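Long-range contacts in 2-oxoglutarate-dependent dioxygenase DAO (PDB 6KUN), which probably oxidises the auxin indole-3-acetic acid irreversibly to inactive 2-oxoindole-3-acetic acid, as an iron(II)- and 2-oxoglutarate-dependent dioxygenase: residues B[175-184]-B[243-251]; B[120-129]-B[146-154]. All blocks are in the same frame, centred on the assembly; numbering follows the deposited sequence.

Interaction 1 of 2, residues B[175-184]-B[243-251]; sequences DSGFLTVLQE and VSIAMFLLA. With AKG (2-oxoglutaric acid), chain G; IAC (1H-indol-3-ylacetic acid), chain H.
Thr180 packs against Phe248 on the side of the sheet that carries the bound 2-oxoglutarate. With OG1 beside the backbone N (chi1 -56°) and CG2 anti to it, the methyl CG2 lies over one face of the ring, 3.5 Å from Phe248 CE2, while OG1 donates to Asp175 OD2 at 2.7 Å, meeting that oxygen from above the carboxylate plane. This helps hold the carboxylate of Asp175, a predicted iron ligand, with OD2, like AKG O2, at the edge of the Phe248 ring, the carboxylate and ring planes 74° apart. Next along this face comes the tightest point: Leu182 CD2 presses to 3.3 Å from Ala246 CB, closer than normal van der Waals contact, and the same methyl lies 3.2 Å from AKG O1. Strands 179-183 and 243-249 are antiparallel neighbours in the major sheet of the jelly roll (double-stranded beta-helix) of this oxygenase family. Val181 and Met247 exchange two backbone hydrogen bonds, as do Gln183 and Ile245. The regular pairing is broken by a classic beta bulge, where Leu249 O accepts from both Phe178 N (2.9 Å) and Leu179 N (3.3 Å). A water also donates to Leu249 O and to Thr180 OG1. At the bulge the Phe178 side chain runs alongside that of Leu249, Phe178 CD2 3.7 Å from Leu249 CD1. The other end is looser and partly exposed. Backbone bonds aside, Gln183 and Ile245 come no nearer than CB to CB, 4.3 Å, and the glutamine chain then bends away at chi2. Glu184 points off from the neighbouring strand, with a long, weak ion pair to Arg242. Here, on the ligand side, Ser244 OG hydrogen-bonds with Asn156 ND2 and lies close to both oxygens of the distal AKG carboxylate.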
loop_
_atom_site.group_PDB
_atom_site.type_symbol
_atom_site.label_atom_id
_atom_site.label_comp_id
_atom_site.label_asym_id
_atom_site.label_seq_id
_atom_site.Cartn_x
_atom_site.Cartn_y
_atom_site.Cartn_z
ATOM N N ASP B 175 20.424 -16.374 -5.129
ATOM C CA ASP B 175 19.738 -16.802 -6.332
ATOM C C ASP B 175 20.766 -17.359 -7.306
ATOM O O ASP B 175 21.834 -16.770 -7.476
ATOM C CB ASP B 175 19.007 -15.630 -6.990
ATOM C CG ASP B 175 17.948 -15.017 -6.099
ATOM O OD1 ASP B 175 17.478 -15.696 -5.161
ATOM O OD2 ASP B 175 17.579 -13.859 -6.347
ATOM N N SER B 176 20.418 -18.449 -8.008
ATOM C CA SER B 176 21.368 -19.052 -8.939
ATOM C C SER B 176 21.552 -18.195 -10.188
ATOM O O SER B 176 22.623 -18.237 -10.822
ATOM C CB SER B 176 20.886 -20.448 -9.364
ATOM O OG SER B 176 19.618 -20.366 -9.975
ATOM N N GLY B 177 20.531 -17.405 -10.533
ATOM C CA GLY B 177 20.466 -16.698 -11.792
ATOM C C GLY B 177 21.249 -15.401 -11.834
ATOM O O GLY B 177 22.079 -15.104 -10.975
ATOM N N PHE B 178 20.919 -14.587 -12.834
ATOM C CA PHE B 178 21.657 -13.356 -13.118
ATOM C C PHE B 178 21.244 -12.204 -12.207
ATOM O O PHE B 178 22.085 -11.641 -11.467
ATOM C CB PHE B 178 21.450 -13.026 -14.623
ATOM C CG PHE B 178 22.216 -11.877 -15.129
ATOM C CD1 PHE B 178 23.610 -11.948 -15.269
ATOM C CD2 PHE B 178 21.570 -10.703 -15.502
ATOM C CE1 PHE B 178 24.333 -10.851 -15.736
ATOM C CE2 PHE B 178 22.276 -9.591 -15.922
ATOM C CZ PHE B 178 23.670 -9.680 -16.067
ATOM N N LEU B 179 19.973 -11.796 -12.309
ATOM C CA LEU B 179 19.401 -10.695 -11.545
ATOM C C LEU B 179 17.982 -11.063 -11.163
ATOM O O LEU B 179 17.298 -11.751 -11.926
ATOM C CB LEU B 179 19.305 -9.399 -12.350
ATOM C CG LEU B 179 20.590 -8.675 -12.700
ATOM C CD1 LEU B 179 20.286 -7.510 -13.610
ATOM C CD2 LEU B 179 21.307 -8.244 -11.451
ATOM N N THR B 180 17.523 -10.552 -10.026
ATOM C CA THR B 180 16.168 -10.757 -9.565
ATOM C C THR B 180 15.542 -9.432 -9.181
ATOM O O THR B 180 16.164 -8.652 -8.454
ATOM C CB THR B 180 16.140 -11.696 -8.366
ATOM O OG1 THR B 180 16.782 -12.913 -8.722
ATOM C CG2 THR B 180 14.667 -11.997 -7.998
ATOM N N VAL B 181 14.304 -9.179 -9.656
ATOM C CA VAL B 181 13.566 -7.993 -9.258
ATOM C C VAL B 181 12.425 -8.447 -8.363
ATOM O O VAL B 181 11.613 -9.273 -8.776
ATOM C CB VAL B 181 13.032 -7.176 -10.446
ATOM C CG1 VAL B 181 12.361 -5.899 -9.929
ATOM C CG2 VAL B 181 14.133 -6.823 -11.378
ATOM N N LEU B 182 12.345 -7.876 -7.162
ATOM C CA LEU B 182 11.384 -8.284 -6.143
ATOM C C LEU B 182 10.456 -7.115 -5.817
ATOM O O LEU B 182 10.901 -5.968 -5.711
ATOM C CB LEU B 182 12.113 -8.721 -4.847
ATOM C CG LEU B 182 13.199 -9.790 -4.880
ATOM C CD1 LEU B 182 13.886 -9.844 -3.515
ATOM C CD2 LEU B 182 12.634 -11.140 -5.240
ATOM N N GLN B 183 9.185 -7.438 -5.588
ATOM C CA GLN B 183 8.216 -6.509 -5.021
ATOM C C GLN B 183 7.720 -7.087 -3.694
ATOM O O GLN B 183 6.937 -8.037 -3.678
ATOM C CB GLN B 183 7.044 -6.297 -5.980
ATOM C CG GLN B 183 5.910 -5.469 -5.400
ATOM C CD GLN B 183 5.677 -4.182 -6.166
ATOM O OE1 GLN B 183 4.769 -4.094 -6.993
ATOM N NE2 GLN B 183 6.498 -3.174 -5.893
ATOM N N GLU B 184 8.189 -6.519 -2.587
ATOM C CA GLU B 184 7.935 -7.072 -1.261
ATOM C C GLU B 184 6.615 -6.533 -0.725
ATOM O O GLU B 184 6.096 -5.517 -1.178
ATOM C CB GLU B 184 9.092 -6.724 -0.305
ATOM C CG GLU B 184 9.030 -7.384 1.081
ATOM C CD GLU B 184 10.281 -7.103 1.908
ATOM O OE1 GLU B 184 11.164 -6.369 1.415
ATOM O OE2 GLU B 184 10.386 -7.614 3.042
ATOM N N VAL B 243 3.198 -11.540 1.353
ATOM C CA VAL B 243 3.026 -11.795 -0.070
ATOM C C VAL B 243 4.073 -11.013 -0.854
ATOM O O VAL B 243 4.346 -9.827 -0.579
ATOM C CB VAL B 243 1.603 -11.461 -0.546
ATOM C CG1 VAL B 243 1.534 -11.571 -2.023
ATOM C CG2 VAL B 243 0.618 -12.425 0.118
ATOM N N SER B 244 4.683 -11.692 -1.817
ATOM C CA SER B 244 5.706 -11.057 -2.614
ATOM C C SER B 244 5.601 -11.523 -4.046
ATOM O O SER B 244 4.971 -12.534 -4.348
ATOM C CB SER B 244 7.124 -11.334 -2.065
ATOM O OG SER B 244 7.505 -12.675 -2.203
ATOM N N ILE B 245 6.225 -10.752 -4.923
ATOM C CA ILE B 245 6.280 -11.037 -6.347
ATOM C C ILE B 245 7.739 -10.888 -6.765
ATOM O O ILE B 245 8.429 -9.921 -6.370
ATOM C CB ILE B 245 5.379 -10.068 -7.118
ATOM C CG1 ILE B 245 3.974 -10.055 -6.520
ATOM C CG2 ILE B 245 5.285 -10.433 -8.539
ATOM C CD1 ILE B 245 3.152 -8.934 -7.009
ATOM N N ALA B 246 8.198 -11.825 -7.583
ATOM C CA ALA B 246 9.582 -11.780 -8.042
ATOM C C ALA B 246 9.698 -12.175 -9.500
ATOM O O ALA B 246 8.947 -13.028 -9.993
ATOM C CB ALA B 246 10.496 -12.705 -7.192
ATOM N N MET B 247 10.635 -11.550 -10.188
ATOM C CA MET B 247 10.988 -11.905 -11.552
ATOM C C MET B 247 12.475 -12.230 -11.579
ATOM O O MET B 247 13.307 -11.392 -11.199
ATOM C CB MET B 247 10.689 -10.746 -12.507
ATOM C CG MET B 247 11.018 -11.083 -13.961
ATOM S SD MET B 247 9.972 -12.347 -14.727
ATOM C CE MET B 247 8.557 -11.340 -15.150
ATOM N N PHE B 248 12.801 -13.445 -11.974
ATOM C CA PHE B 248 14.179 -13.957 -12.006
ATOM C C PHE B 248 14.657 -13.991 -13.450
ATOM O O PHE B 248 14.111 -14.724 -14.268
ATOM C CB PHE B 248 14.295 -15.333 -11.385
ATOM C CG PHE B 248 13.760 -15.417 -9.985
ATOM C CD1 PHE B 248 12.411 -15.605 -9.750
ATOM C CD2 PHE B 248 14.615 -15.333 -8.899
ATOM C CE1 PHE B 248 11.929 -15.716 -8.466
ATOM C CE2 PHE B 248 14.118 -15.453 -7.601
ATOM C CZ PHE B 248 12.765 -15.631 -7.397
ATOM N N LEU B 249 15.637 -13.153 -13.757
ATOM C CA LEU B 249 16.365 -13.225 -15.012
ATOM C C LEU B 249 17.471 -14.259 -14.849
ATOM O O LEU B 249 18.368 -14.084 -14.006
ATOM C CB LEU B 249 16.974 -11.883 -15.361
ATOM C CG LEU B 249 17.006 -11.348 -16.773
ATOM C CD1 LEU B 249 18.110 -10.266 -16.825
ATOM C CD2 LEU B 249 17.162 -12.273 -17.859
ATOM N N LEU B 250 17.413 -15.323 -15.651
ATOM C CA LEU B 250 18.195 -16.525 -15.376
ATOM C C LEU B 250 19.545 -16.557 -16.088
ATOM O O LEU B 250 20.584 -16.491 -15.432
ATOM C CB LEU B 250 17.374 -17.771 -15.714
ATOM C CG LEU B 250 16.022 -17.910 -15.021
ATOM C CD1 LEU B 250 15.162 -19.041 -15.590
ATOM C CD2 LEU B 250 16.220 -18.114 -13.534
ATOM N N ALA B 251 19.550 -16.732 -17.403
ATOM C CA ALA B 251 20.795 -16.921 -18.148
ATOM C C ALA B 251 20.521 -16.774 -19.631
ATOM O O ALA B 251 19.361 -16.630 -20.012
ATOM C CB ALA B 251 21.416 -18.286 -17.856
HETATM C C1 AKG G . 14.189 -14.675 -3.082
HETATM O O1 AKG G . 13.858 -13.574 -3.573
HETATM O O2 AKG G . 14.779 -15.548 -3.754
HETATM C C2 AKG G . 13.879 -14.949 -1.682
HETATM O O5 AKG G . 14.774 -15.198 -0.892
HETATM C C3 AKG G . 12.442 -14.922 -1.217
HETATM C C4 AKG G . 11.722 -13.743 -1.860
HETATM C C5 AKG G . 10.293 -13.702 -1.375
HETATM O O3 AKG G . 9.935 -12.743 -0.655
HETATM O O4 AKG G . 9.521 -14.626 -1.710
HETATM C C IAC H . 18.534 -23.487 -7.003
HETATM C C1 IAC H . 17.265 -23.936 -7.157
HETATM C C2 IAC H . 16.634 -24.683 -6.132
HETATM C C3 IAC H . 17.312 -24.949 -4.967
HETATM C C4 IAC H . 18.603 -24.478 -4.807
HETATM C C5 IAC H . 19.201 -23.778 -5.826
HETATM C C7 IAC H . 16.840 -23.542 -8.369
HETATM C C8 IAC H . 17.850 -22.835 -8.995
HETATM C C17 IAC H . 15.532 -23.737 -9.130
HETATM C C18 IAC H . 14.455 -22.750 -8.719
HETATM N N IAC H . 18.905 -22.805 -8.138
HETATM O O2 IAC H . 13.259 -23.151 -8.690
HETATM O O3 IAC H . 14.748 -21.555 -8.440
HETATM O O HOH W 1 17.686 -14.680 -11.223
#

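Interaction 2 of 2, residues B[120-129]-B[146-154]; sequences YAERMHSLIV and FQDWPCQFR. With IAC (1H-indol-3-ylacetic acid), chain H.
Ala121 sits on Phe153 like a lid: its CB lies 4.2 Å from the ring centroid and 9° off the ring normal, a CH-pi contact over the middle of the face. The ring gets there because CG is anti to the backbone N (chi1 179°), which lifts it from strand 151-154 into a hollow of the helix. Met124 closes another wall of that hollow. Its chain, bent at chi2 and chi3, crosses the ring at about a right angle and brings CE into the ring plane, 3.5 Å from Phe153 CE1. Tyr120 adds to the socket, Phe153 CZ lying at the edge of its ring, 4.4 Å from Tyr120 CD2. One turn further along, the helix supplies the bump. The His125 ring pushes between Cys151 and the type I turn 146-149, and both neighbours meet it at its edge: Cys151 SG is 3.8 Å from His125 CD2, and Gln147 NE2 is 3.3 Å from His125 CE1, with ring and amide planes 77° apart. A water 2.8 Å from His125 NE2 also lies within hydrogen-bonding reach of Phe146 O and Trp149 O, probably bridging ring and turn. A leucine in its place would probably leave this water without its hold on the helix and the turn less firmly tied to it. Val129 makes the last bump, against the turn: its CG1 is 3.7 Å from Gln147 OE1, while CG2 lies over the rim of one face of the His125 ring. Arg154 points away from the helix and meets the auxin carboxylate edge-on. Helix 111-138 thus backs the major sheet, with Met124 and Phe153 both also touching Ile245 of strand 242-249, Ile128 reaching Leu179 and Val181 of strand 179-183, and helix 43-57 packed beside Tyr120.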
loop_
_atom_site.group_PDB
_atom_site.type_symbol
_atom_site.label_atom_id
_atom_site.label_comp_id
_atom_site.label_asym_id
_atom_site.label_seq_id
_atom_site.Cartn_x
_atom_site.Cartn_y
_atom_site.Cartn_z
ATOM N N TYR B 120 1.173 -7.495 -15.440
ATOM C CA TYR B 120 2.232 -7.430 -14.504
ATOM C C TYR B 120 3.448 -8.256 -14.937
ATOM O O TYR B 120 4.508 -7.763 -14.932
ATOM C CB TYR B 120 1.785 -7.769 -13.089
ATOM C CG TYR B 120 2.481 -6.999 -12.055
ATOM C CD1 TYR B 120 2.078 -5.748 -11.775
ATOM C CD2 TYR B 120 3.554 -7.498 -11.367
ATOM C CE1 TYR B 120 2.677 -5.015 -10.837
ATOM C CE2 TYR B 120 4.175 -6.749 -10.404
ATOM C CZ TYR B 120 3.703 -5.506 -10.151
ATOM O OH TYR B 120 4.205 -4.642 -9.260
ATOM N N ALA B 121 3.252 -9.496 -15.301
ATOM C CA ALA B 121 4.377 -10.350 -15.709
ATOM C C ALA B 121 5.122 -9.701 -16.866
ATOM O O ALA B 121 6.366 -9.576 -16.852
ATOM C CB ALA B 121 3.894 -11.752 -16.099
ATOM N N GLU B 122 4.369 -9.232 -17.852
ATOM C CA GLU B 122 4.958 -8.561 -18.999
ATOM C C GLU B 122 5.735 -7.313 -18.579
ATOM O O GLU B 122 6.869 -7.100 -19.040
ATOM C CB GLU B 122 3.842 -8.197 -19.980
ATOM C CG GLU B 122 3.299 -9.383 -20.736
ATOM C CD GLU B 122 2.000 -9.051 -21.468
ATOM O OE1 GLU B 122 1.443 -7.944 -21.264
ATOM O OE2 GLU B 122 1.526 -9.915 -22.238
ATOM N N ARG B 123 5.142 -6.480 -17.690
ATOM C CA ARG B 123 5.803 -5.255 -17.273
ATOM C C ARG B 123 7.057 -5.553 -16.454
ATOM O O ARG B 123 8.101 -4.882 -16.606
ATOM C CB ARG B 123 4.849 -4.361 -16.482
ATOM C CG ARG B 123 3.633 -3.924 -17.260
ATOM C CD ARG B 123 4.034 -3.158 -18.473
ATOM N NE ARG B 123 4.836 -2.007 -18.094
ATOM C CZ ARG B 123 4.323 -0.833 -17.758
ATOM N NH1 ARG B 123 3.002 -0.658 -17.769
ATOM N NH2 ARG B 123 5.132 0.161 -17.418
ATOM N N MET B 124 6.981 -6.552 -15.589
ATOM C CA MET B 124 8.159 -6.943 -14.838
ATOM C C MET B 124 9.251 -7.487 -15.743
ATOM O O MET B 124 10.452 -7.291 -15.472
ATOM C CB MET B 124 7.784 -7.999 -13.811
ATOM C CG MET B 124 6.952 -7.512 -12.689
ATOM S SD MET B 124 7.934 -7.421 -11.202
ATOM C CE MET B 124 7.711 -9.057 -10.582
ATOM N N HIS B 125 8.871 -8.165 -16.820
ATOM C CA HIS B 125 9.890 -8.624 -17.750
ATOM C C HIS B 125 10.638 -7.439 -18.375
ATOM O O HIS B 125 11.869 -7.426 -18.432
ATOM C CB HIS B 125 9.279 -9.486 -18.834
ATOM C CG HIS B 125 10.287 -9.941 -19.829
ATOM N ND1 HIS B 125 10.282 -9.534 -21.141
ATOM C CD2 HIS B 125 11.381 -10.714 -19.680
ATOM C CE1 HIS B 125 11.320 -10.051 -21.755
ATOM N NE2 HIS B 125 11.982 -10.795 -20.894
ATOM N N SER B 126 9.893 -6.443 -18.877
ATOM C CA SER B 126 10.512 -5.253 -19.449
ATOM C C SER B 126 11.417 -4.562 -18.429
ATOM O O SER B 126 12.507 -4.079 -18.776
ATOM C CB SER B 126 9.431 -4.273 -19.921
ATOM O OG SER B 126 8.700 -4.793 -21.016
ATOM N N LEU B 127 10.979 -4.525 -17.170
ATOM C CA LEU B 127 11.769 -3.893 -16.130
ATOM C C LEU B 127 13.094 -4.616 -15.963
ATOM O O LEU B 127 14.145 -3.985 -15.966
ATOM C CB LEU B 127 10.986 -3.823 -14.829
ATOM C CG LEU B 127 11.680 -3.230 -13.606
ATOM C CD1 LEU B 127 12.211 -1.826 -13.886
ATOM C CD2 LEU B 127 10.727 -3.222 -12.429
ATOM N N ILE B 128 13.081 -5.940 -15.849
ATOM C CA ILE B 128 14.318 -6.632 -15.500
ATOM C C ILE B 128 15.276 -6.587 -16.687
ATOM O O ILE B 128 16.486 -6.527 -16.494
ATOM C CB ILE B 128 14.015 -8.055 -15.019
ATOM C CG1 ILE B 128 15.129 -8.696 -14.188
ATOM C CG2 ILE B 128 13.647 -8.953 -16.205
ATOM C CD1 ILE B 128 16.156 -7.788 -13.599
ATOM N N VAL B 129 14.747 -6.557 -17.910
ATOM C CA VAL B 129 15.594 -6.382 -19.082
ATOM C C VAL B 129 16.247 -4.993 -19.068
ATOM O O VAL B 129 17.444 -4.856 -19.310
ATOM C CB VAL B 129 14.775 -6.616 -20.357
ATOM C CG1 VAL B 129 15.544 -6.194 -21.610
ATOM C CG2 VAL B 129 14.373 -8.094 -20.464
ATOM N N PHE B 146 19.327 -8.648 -23.463
ATOM C CA PHE B 146 18.797 -9.582 -22.481
ATOM C C PHE B 146 17.341 -9.953 -22.765
ATOM O O PHE B 146 16.759 -10.806 -22.065
ATOM C CB PHE B 146 18.902 -8.952 -21.091
ATOM C CG PHE B 146 20.307 -8.745 -20.608
ATOM C CD1 PHE B 146 21.003 -9.766 -20.013
ATOM C CD2 PHE B 146 20.915 -7.492 -20.716
ATOM C CE1 PHE B 146 22.310 -9.549 -19.508
ATOM C CE2 PHE B 146 22.228 -7.288 -20.233
ATOM C CZ PHE B 146 22.903 -8.327 -19.633
ATOM N N GLN B 147 16.755 -9.368 -23.807
ATOM C CA GLN B 147 15.329 -9.537 -24.080
ATOM C C GLN B 147 14.893 -11.006 -24.120
ATOM O O GLN B 147 13.757 -11.320 -23.745
ATOM C CB GLN B 147 14.992 -8.840 -25.403
ATOM C CG GLN B 147 13.537 -8.902 -25.790
ATOM C CD GLN B 147 12.632 -8.228 -24.776
ATOM O OE1 GLN B 147 13.046 -7.333 -24.045
ATOM N NE2 GLN B 147 11.378 -8.670 -24.726
ATOM N N ASP B 148 15.758 -11.926 -24.551
ATOM C CA ASP B 148 15.283 -13.290 -24.762
ATOM C C ASP B 148 15.863 -14.285 -23.763
ATOM O O ASP B 148 15.670 -15.503 -23.899
ATOM C CB ASP B 148 15.585 -13.736 -26.194
ATOM C CG ASP B 148 17.014 -14.166 -26.376
ATOM O OD1 ASP B 148 17.922 -13.509 -25.842
ATOM O OD2 ASP B 148 17.222 -15.186 -27.069
ATOM N N TRP B 149 16.591 -13.801 -22.760
ATOM C CA TRP B 149 17.046 -14.680 -21.701
ATOM C C TRP B 149 15.829 -15.284 -20.987
ATOM O O TRP B 149 14.930 -14.540 -20.575
ATOM C CB TRP B 149 17.902 -13.907 -20.700
ATOM C CG TRP B 149 19.288 -13.545 -21.143
ATOM C CD1 TRP B 149 19.714 -13.241 -22.404
ATOM C CD2 TRP B 149 20.429 -13.402 -20.278
ATOM N NE1 TRP B 149 21.070 -12.942 -22.382
ATOM C CE2 TRP B 149 21.532 -13.064 -21.091
ATOM C CE3 TRP B 149 20.638 -13.604 -18.908
ATOM C CZ2 TRP B 149 22.796 -12.862 -20.572
ATOM C CZ3 TRP B 149 21.916 -13.417 -18.405
ATOM C CH2 TRP B 149 22.962 -13.043 -19.226
ATOM N N PRO B 150 15.804 -16.594 -20.757
ATOM C CA PRO B 150 14.739 -17.177 -19.935
ATOM C C PRO B 150 14.591 -16.507 -18.577
ATOM O O PRO B 150 15.573 -16.105 -17.933
ATOM C CB PRO B 150 15.162 -18.642 -19.810
ATOM C CG PRO B 150 15.820 -18.918 -21.140
ATOM C CD PRO B 150 16.651 -17.644 -21.359
ATOM N N CYS B 151 13.329 -16.418 -18.132
ATOM C CA CYS B 151 12.962 -15.789 -16.865
ATOM C C CYS B 151 11.966 -16.667 -16.135
ATOM O O CYS B 151 11.194 -17.412 -16.750
ATOM C CB CYS B 151 12.328 -14.399 -17.051
ATOM S SG CYS B 151 13.454 -13.085 -17.613
ATOM N N GLN B 152 11.985 -16.578 -14.808
ATOM C CA GLN B 152 10.932 -17.154 -13.971
ATOM C C GLN B 152 10.204 -16.046 -13.200
ATOM O O GLN B 152 10.835 -15.167 -12.603
ATOM C CB GLN B 152 11.508 -18.208 -13.015
ATOM C CG GLN B 152 10.501 -18.678 -11.927
ATOM C CD GLN B 152 10.114 -20.146 -12.008
ATOM O OE1 GLN B 152 10.587 -20.884 -12.876
ATOM N NE2 GLN B 152 9.245 -20.577 -11.103
ATOM N N PHE B 153 8.884 -16.075 -13.265
ATOM C CA PHE B 153 8.015 -15.139 -12.565
ATOM C C PHE B 153 7.403 -15.916 -11.421
ATOM O O PHE B 153 6.902 -17.023 -11.637
ATOM C CB PHE B 153 6.936 -14.588 -13.497
ATOM C CG PHE B 153 5.974 -13.616 -12.823
ATOM C CD1 PHE B 153 6.403 -12.368 -12.413
ATOM C CD2 PHE B 153 4.647 -13.946 -12.647
ATOM C CE1 PHE B 153 5.523 -11.474 -11.815
ATOM C CE2 PHE B 153 3.779 -13.055 -12.058
ATOM C CZ PHE B 153 4.201 -11.837 -11.645
ATOM N N ARG B 154 7.484 -15.383 -10.211
ATOM C CA ARG B 154 6.933 -16.087 -9.048
ATOM C C ARG B 154 6.073 -15.150 -8.200
ATOM O O ARG B 154 6.410 -13.980 -7.978
ATOM C CB ARG B 154 8.035 -16.668 -8.199
ATOM C CG ARG B 154 7.783 -18.002 -7.597
ATOM C CD ARG B 154 8.955 -18.382 -6.672
ATOM N NE ARG B 154 10.030 -19.120 -7.341
ATOM C CZ ARG B 154 11.237 -19.322 -6.813
ATOM N NH1 ARG B 154 11.534 -18.826 -5.617
ATOM N NH2 ARG B 154 12.153 -20.006 -7.484
HETATM C C IAC H . 18.534 -23.487 -7.003
HETATM C C1 IAC H . 17.265 -23.936 -7.157
HETATM C C2 IAC H . 16.634 -24.683 -6.132
HETATM C C3 IAC H . 17.312 -24.949 -4.967
HETATM C C4 IAC H . 18.603 -24.478 -4.807
HETATM C C5 IAC H . 19.201 -23.778 -5.826
HETATM C C7 IAC H . 16.840 -23.542 -8.369
HETATM C C8 IAC H . 17.850 -22.835 -8.995
HETATM C C17 IAC H . 15.532 -23.737 -9.130
HETATM C C18 IAC H . 14.455 -22.750 -8.719
HETATM N N IAC H . 18.905 -22.805 -8.138
HETATM O O2 IAC H . 13.259 -23.151 -8.690
HETATM O O3 IAC H . 14.748 -21.555 -8.440
HETATM O O HOH W 2 14.673 -11.710 -20.707
#

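The two contacts lie close together, their centres about 9 Å apart, and share the major sheet of the jelly roll. Along the chain they come in series: interaction 2 closes before interaction 1 opens. Strand 242-249 lies between strands 179-183 and 151-158, so that the two contacts meet edge to edge, with probable backbone hydrogen bonds joining Phe248 to Gln152 and Ala246 to Arg154. Helix 111-138 backs both. Interaction 2 packs on the helix-backed face, whereas interaction 1 has side chains on both, Thr180, Leu182 and Phe248 being turned to the 2-oxoglutarate side. Each contributes one residue, Ser176 or Arg154, to the indole-3-acetic acid pocket.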